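Local coordinates for cellulosomal scaffoldin adaptor protein B (Acetivibrio cellulolyticus, PDB 4U3S), which probably anchors dockerin-bearing partners within the cellulosome, this chain being the third type II cohesin domain of the scaffoldin, at residues Glu2-Met7 against Thr23-Lys28; Lys28-Ser33 against Pro107-Thr112. All blocks are in the same frame, centred on the assembly; numbering follows the deposited sequence.

Contact 1 (Glu2-Met7 against Thr23-Lys28); sequences ESYITM and TVKINK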
# COMPACT_ATOMS: atom_id res chain seq x y z
N GLU A 2 -10.18 -25.55 -8.45
CA GLU A 2 -11.40 -24.75 -8.73
C GLU A 2 -11.37 -23.39 -8.03
O GLU A 2 -12.40 -22.68 -7.97
CB GLU A 2 -12.65 -25.53 -8.31
CG GLU A 2 -13.91 -25.11 -9.06
CD GLU A 2 -13.65 -24.99 -10.56
OE1 GLU A 2 -13.48 -23.85 -11.04
OE2 GLU A 2 -13.57 -26.04 -11.25
N SER A 3 -10.22 -23.01 -7.53
CA SER A 3 -10.10 -21.74 -6.78
C SER A 3 -9.84 -20.58 -7.74
O SER A 3 -9.08 -20.74 -8.71
CB SER A 3 -8.95 -21.85 -5.78
OG SER A 3 -9.17 -22.96 -4.93
N TYR A 4 -10.43 -19.41 -7.46
CA TYR A 4 -10.30 -18.28 -8.36
C TYR A 4 -10.77 -16.99 -7.75
O TYR A 4 -11.45 -16.99 -6.71
CB TYR A 4 -11.08 -18.48 -9.68
CG TYR A 4 -12.59 -18.64 -9.54
CD1 TYR A 4 -13.41 -17.54 -9.39
CD2 TYR A 4 -13.20 -19.90 -9.63
CE1 TYR A 4 -14.78 -17.68 -9.26
CE2 TYR A 4 -14.57 -20.04 -9.50
CZ TYR A 4 -15.35 -18.92 -9.35
OH TYR A 4 -16.71 -19.04 -9.22
N ILE A 5 -10.38 -15.90 -8.40
CA ILE A 5 -10.92 -14.58 -8.16
C ILE A 5 -11.44 -14.10 -9.51
O ILE A 5 -10.83 -14.40 -10.57
CB ILE A 5 -9.90 -13.61 -7.54
CG1 ILE A 5 -10.58 -12.24 -7.28
CG2 ILE A 5 -8.67 -13.44 -8.43
CD1 ILE A 5 -9.75 -11.34 -6.42
N THR A 6 -12.55 -13.38 -9.51
CA THR A 6 -13.15 -12.92 -10.75
C THR A 6 -13.89 -11.62 -10.47
O THR A 6 -13.98 -11.19 -9.31
CB THR A 6 -14.09 -13.99 -11.34
OG1 THR A 6 -14.39 -13.69 -12.71
CG2 THR A 6 -15.37 -14.12 -10.53
N MET A 7 -14.36 -11.00 -11.53
CA MET A 7 -15.37 -9.93 -11.44
C MET A 7 -16.61 -10.32 -12.24
O MET A 7 -16.51 -10.85 -13.35
CB MET A 7 -14.83 -8.62 -12.00
CG MET A 7 -14.02 -7.79 -11.05
SD MET A 7 -13.52 -6.22 -11.79
CE MET A 7 -12.13 -6.73 -12.83
N THR A 23 -18.77 -6.70 -9.26
CA THR A 23 -18.50 -7.38 -8.00
C THR A 23 -17.26 -8.26 -8.10
O THR A 23 -17.17 -9.14 -8.97
CB THR A 23 -19.69 -8.25 -7.56
OG1 THR A 23 -20.82 -7.43 -7.28
CG2 THR A 23 -19.32 -9.01 -6.29
N VAL A 24 -16.32 -8.03 -7.20
CA VAL A 24 -15.16 -8.91 -7.06
C VAL A 24 -15.56 -10.08 -6.17
O VAL A 24 -16.02 -9.86 -5.05
CB VAL A 24 -13.96 -8.18 -6.46
CG1 VAL A 24 -12.75 -9.12 -6.44
CG2 VAL A 24 -13.66 -6.93 -7.27
N LYS A 25 -15.32 -11.29 -6.66
CA LYS A 25 -15.82 -12.52 -6.05
C LYS A 25 -14.67 -13.52 -5.97
O LYS A 25 -13.85 -13.61 -6.90
CB LYS A 25 -16.95 -13.09 -6.88
CG LYS A 25 -17.63 -14.28 -6.25
CD LYS A 25 -18.17 -15.24 -7.30
CE LYS A 25 -18.80 -16.47 -6.66
NZ LYS A 25 -17.84 -17.27 -5.83
N ILE A 26 -14.55 -14.22 -4.85
CA ILE A 26 -13.60 -15.33 -4.73
C ILE A 26 -14.31 -16.67 -4.56
O ILE A 26 -15.47 -16.76 -4.13
CB ILE A 26 -12.54 -15.14 -3.61
CG1 ILE A 26 -13.20 -15.16 -2.23
CG2 ILE A 26 -11.80 -13.81 -3.80
CD1 ILE A 26 -12.23 -15.15 -1.06
N ASN A 27 -13.60 -17.72 -4.95
CA ASN A 27 -14.11 -19.07 -4.80
C ASN A 27 -13.00 -19.92 -4.26
O ASN A 27 -11.91 -19.98 -4.82
CB ASN A 27 -14.59 -19.66 -6.13
CG ASN A 27 -15.36 -20.94 -5.93
OD1 ASN A 27 -16.39 -20.93 -5.28
ND2 ASN A 27 -14.84 -22.04 -6.42
N LYS A 28 -13.30 -20.57 -3.14
CA LYS A 28 -12.40 -21.56 -2.51
C LYS A 28 -10.97 -21.07 -2.25
O LYS A 28 -10.01 -21.78 -2.56
CB LYS A 28 -12.38 -22.86 -3.33
CG LYS A 28 -13.73 -23.57 -3.33
CD LYS A 28 -13.74 -24.73 -4.31
CE LYS A 28 -15.10 -25.41 -4.30
NZ LYS A 28 -15.25 -26.30 -3.12
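I5 and V24 meet on the buried face of this strand pair, CD1 of I5 lying 3.7 Å from CG1 of V24. The isoleucine chain is stretched out, with CG1 opposite the backbone N (chi1 -179°), and this carries CD1 across to the valine while CG1 of I5 lies 4.0 Å from CG2 of I26. M7 joins further along, its CG 3.9 Å from CG2 of V24. Beyond these side chains lie V37 and I39 of strand 32-40, in the second sheet of the cohesin beta sandwich. Strands 4-9 and 19-27 form an antiparallel hairpin; the short segments run at 161° to each other, with hydrogen-bonded pairs at Y4-N27 and T6-K25. On the other face, the Y4 ring turns one side to N27 in a CH-pi contact: CB of N27 sits 3.5 Å from the ring centroid, 18° off the normal. T6 and K25 lie alongside each other there, and OG1 of T6 bonds to the carbonyl of I160 in strand 158-160. K25 curls back so that NZ donates to its neighbour's carbonyl, I26 O, from above the carbonyl plane. At the outer end, the N27 amide donates in its own plane from ND2 to O of E2, at 3.0 Å. S3 OG closes the edge by donating to O of K28 at 2.8 Å, well above the carbonyl plane.

Contact 2 (Lys28-Ser33 against Pro107-Thr112); sequences KITNFS and PEETGT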
# COMPACT_ATOMS: atom_id res chain seq x y z
N LYS A 28 -13.30 -20.57 -3.14
CA LYS A 28 -12.40 -21.56 -2.51
C LYS A 28 -10.97 -21.07 -2.25
O LYS A 28 -10.01 -21.78 -2.56
CB LYS A 28 -12.38 -22.86 -3.33
CG LYS A 28 -13.73 -23.57 -3.33
CD LYS A 28 -13.74 -24.73 -4.31
CE LYS A 28 -15.10 -25.41 -4.30
NZ LYS A 28 -15.25 -26.30 -3.12
N ILE A 29 -10.85 -19.89 -1.65
CA ILE A 29 -9.54 -19.38 -1.20
C ILE A 29 -9.33 -19.78 0.26
O ILE A 29 -9.98 -19.23 1.16
CB ILE A 29 -9.42 -17.88 -1.40
CG1 ILE A 29 -9.80 -17.49 -2.84
CG2 ILE A 29 -8.03 -17.38 -1.03
CD1 ILE A 29 -8.95 -18.12 -3.93
N THR A 30 -8.41 -20.73 0.48
CA THR A 30 -8.24 -21.31 1.80
C THR A 30 -7.89 -20.27 2.87
O THR A 30 -6.90 -19.57 2.76
CB THR A 30 -7.17 -22.42 1.78
OG1 THR A 30 -7.61 -23.44 0.88
CG2 THR A 30 -6.95 -23.02 3.17
N ASN A 31 -8.70 -20.20 3.92
CA ASN A 31 -8.38 -19.35 5.08
C ASN A 31 -8.17 -17.87 4.72
O ASN A 31 -7.34 -17.19 5.31
CB ASN A 31 -7.19 -19.94 5.83
CG ASN A 31 -7.51 -21.32 6.41
OD1 ASN A 31 -8.67 -21.62 6.71
ND2 ASN A 31 -6.49 -22.16 6.56
N PHE A 32 -8.97 -17.40 3.77
CA PHE A 32 -8.89 -16.04 3.23
C PHE A 32 -9.05 -14.96 4.31
O PHE A 32 -10.00 -14.99 5.11
CB PHE A 32 -9.98 -15.88 2.18
CG PHE A 32 -10.11 -14.51 1.63
CD1 PHE A 32 -9.21 -14.01 0.69
CD2 PHE A 32 -11.18 -13.73 2.00
CE1 PHE A 32 -9.37 -12.73 0.19
CE2 PHE A 32 -11.35 -12.46 1.49
CZ PHE A 32 -10.45 -11.97 0.57
N SER A 33 -8.14 -13.99 4.31
CA SER A 33 -8.16 -12.90 5.30
C SER A 33 -8.13 -11.52 4.70
O SER A 33 -8.26 -10.54 5.44
CB SER A 33 -6.98 -13.01 6.26
OG SER A 33 -5.74 -12.67 5.60
N PRO A 107 -13.42 -20.19 8.75
CA PRO A 107 -12.79 -19.43 7.69
C PRO A 107 -13.76 -18.99 6.63
O PRO A 107 -14.75 -19.70 6.38
CB PRO A 107 -11.78 -20.40 7.10
CG PRO A 107 -12.33 -21.74 7.39
CD PRO A 107 -13.07 -21.62 8.68
N GLU A 108 -13.50 -17.80 6.06
CA GLU A 108 -14.25 -17.24 4.94
C GLU A 108 -13.50 -17.58 3.67
O GLU A 108 -12.36 -17.21 3.54
CB GLU A 108 -14.34 -15.71 5.09
CG GLU A 108 -15.01 -15.30 6.38
CD GLU A 108 -15.12 -13.77 6.52
OE1 GLU A 108 -14.78 -13.05 5.55
OE2 GLU A 108 -15.47 -13.28 7.61
N GLU A 109 -14.09 -18.35 2.76
CA GLU A 109 -13.33 -18.80 1.61
C GLU A 109 -13.96 -18.55 0.26
O GLU A 109 -13.26 -18.62 -0.76
CB GLU A 109 -13.03 -20.31 1.76
CG GLU A 109 -12.26 -20.60 3.03
CD GLU A 109 -11.90 -22.06 3.23
OE1 GLU A 109 -12.70 -22.96 2.85
OE2 GLU A 109 -10.81 -22.30 3.79
N THR A 110 -15.25 -18.29 0.24
CA THR A 110 -15.98 -18.16 -0.99
C THR A 110 -17.02 -17.08 -0.78
O THR A 110 -17.77 -17.11 0.22
CB THR A 110 -16.70 -19.49 -1.37
OG1 THR A 110 -15.74 -20.51 -1.64
CG2 THR A 110 -17.61 -19.30 -2.58
N GLY A 111 -17.10 -16.15 -1.71
CA GLY A 111 -18.09 -15.09 -1.69
C GLY A 111 -17.60 -13.79 -2.27
O GLY A 111 -16.45 -13.67 -2.72
N THR A 112 -18.48 -12.80 -2.28
CA THR A 112 -18.12 -11.48 -2.79
C THR A 112 -17.28 -10.72 -1.79
O THR A 112 -17.45 -10.87 -0.59
CB THR A 112 -19.37 -10.68 -3.14
OG1 THR A 112 -20.10 -10.41 -1.94
CG2 THR A 112 -20.27 -11.42 -4.12
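The N of K28 donates to OG1 of T110 at 2.9 Å, and the N of I29 donates to O of E109, also at 2.9 Å. These two N-H groups belong to the residue just before a type II beta turn, I29 to F32, and to its first residue. The turn is closed by a weak bond from F32 N to I29 O, and N31 holds its third position with positive phi (57°). OE2 of E109 receives the backbone N-H of N31 at 3.0 Å, a fairly straight bond (161° at the hydrogen) that uses the anti side of the carboxylate. The same oxygen has CA of T30 nearby, 3.4 Å away, and the T30 side chain runs alongside the glutamate. CB and CG of E109 both lie 3.3 Å from O of I29; chi1 (-58°) sets CG beside the backbone N, and the extended chain beyond it brings the carboxylate to N31 N. E109 therefore serves the turn twice, once through its main chain and once through its side chain.

Beside the turn, N31 and P107 run side by side, with OD1 of the asparagine 3.4 Å from CB of the proline. The F32 CB points toward 107-112 and lies 3.0 Å from O of E108, which is also near the plane of the ring at its edge. The ring packs on I26 and L145, between the two sheets of the cohesin sandwich. The E108 carboxylate is engaged by Y95 OH and the backbone N of L69. With a carboxylate, a carbonyl and a hydroxyl each receiving one main-chain N-H, the link depends on the backbone of 28-31 as donor, and the negative charge of E109 would be expected to strengthen its bond to N31.

Contact 1 closes before contact 2 opens, and K28, the first residue after strand 19-27, belongs to both; from there the chain turns toward strand 32-40. Their centres are 9 Å apart, on the same side of the chain's centre. Strand 19-27 runs between strands 4-9 and 111-120 in one sheet, pairing with both, and a probable hydrogen bond from I26 N to G111 O (2.9 Å) joins the two contacts. T23 also packs on T112, and N27 on T110. Since strand 32-40 belongs to the opposing sheet, the link through K28 and the I29-F32 turn makes the crossing between the layers of the cohesin sandwich, and contact 1 pairs the strand from which it leaves.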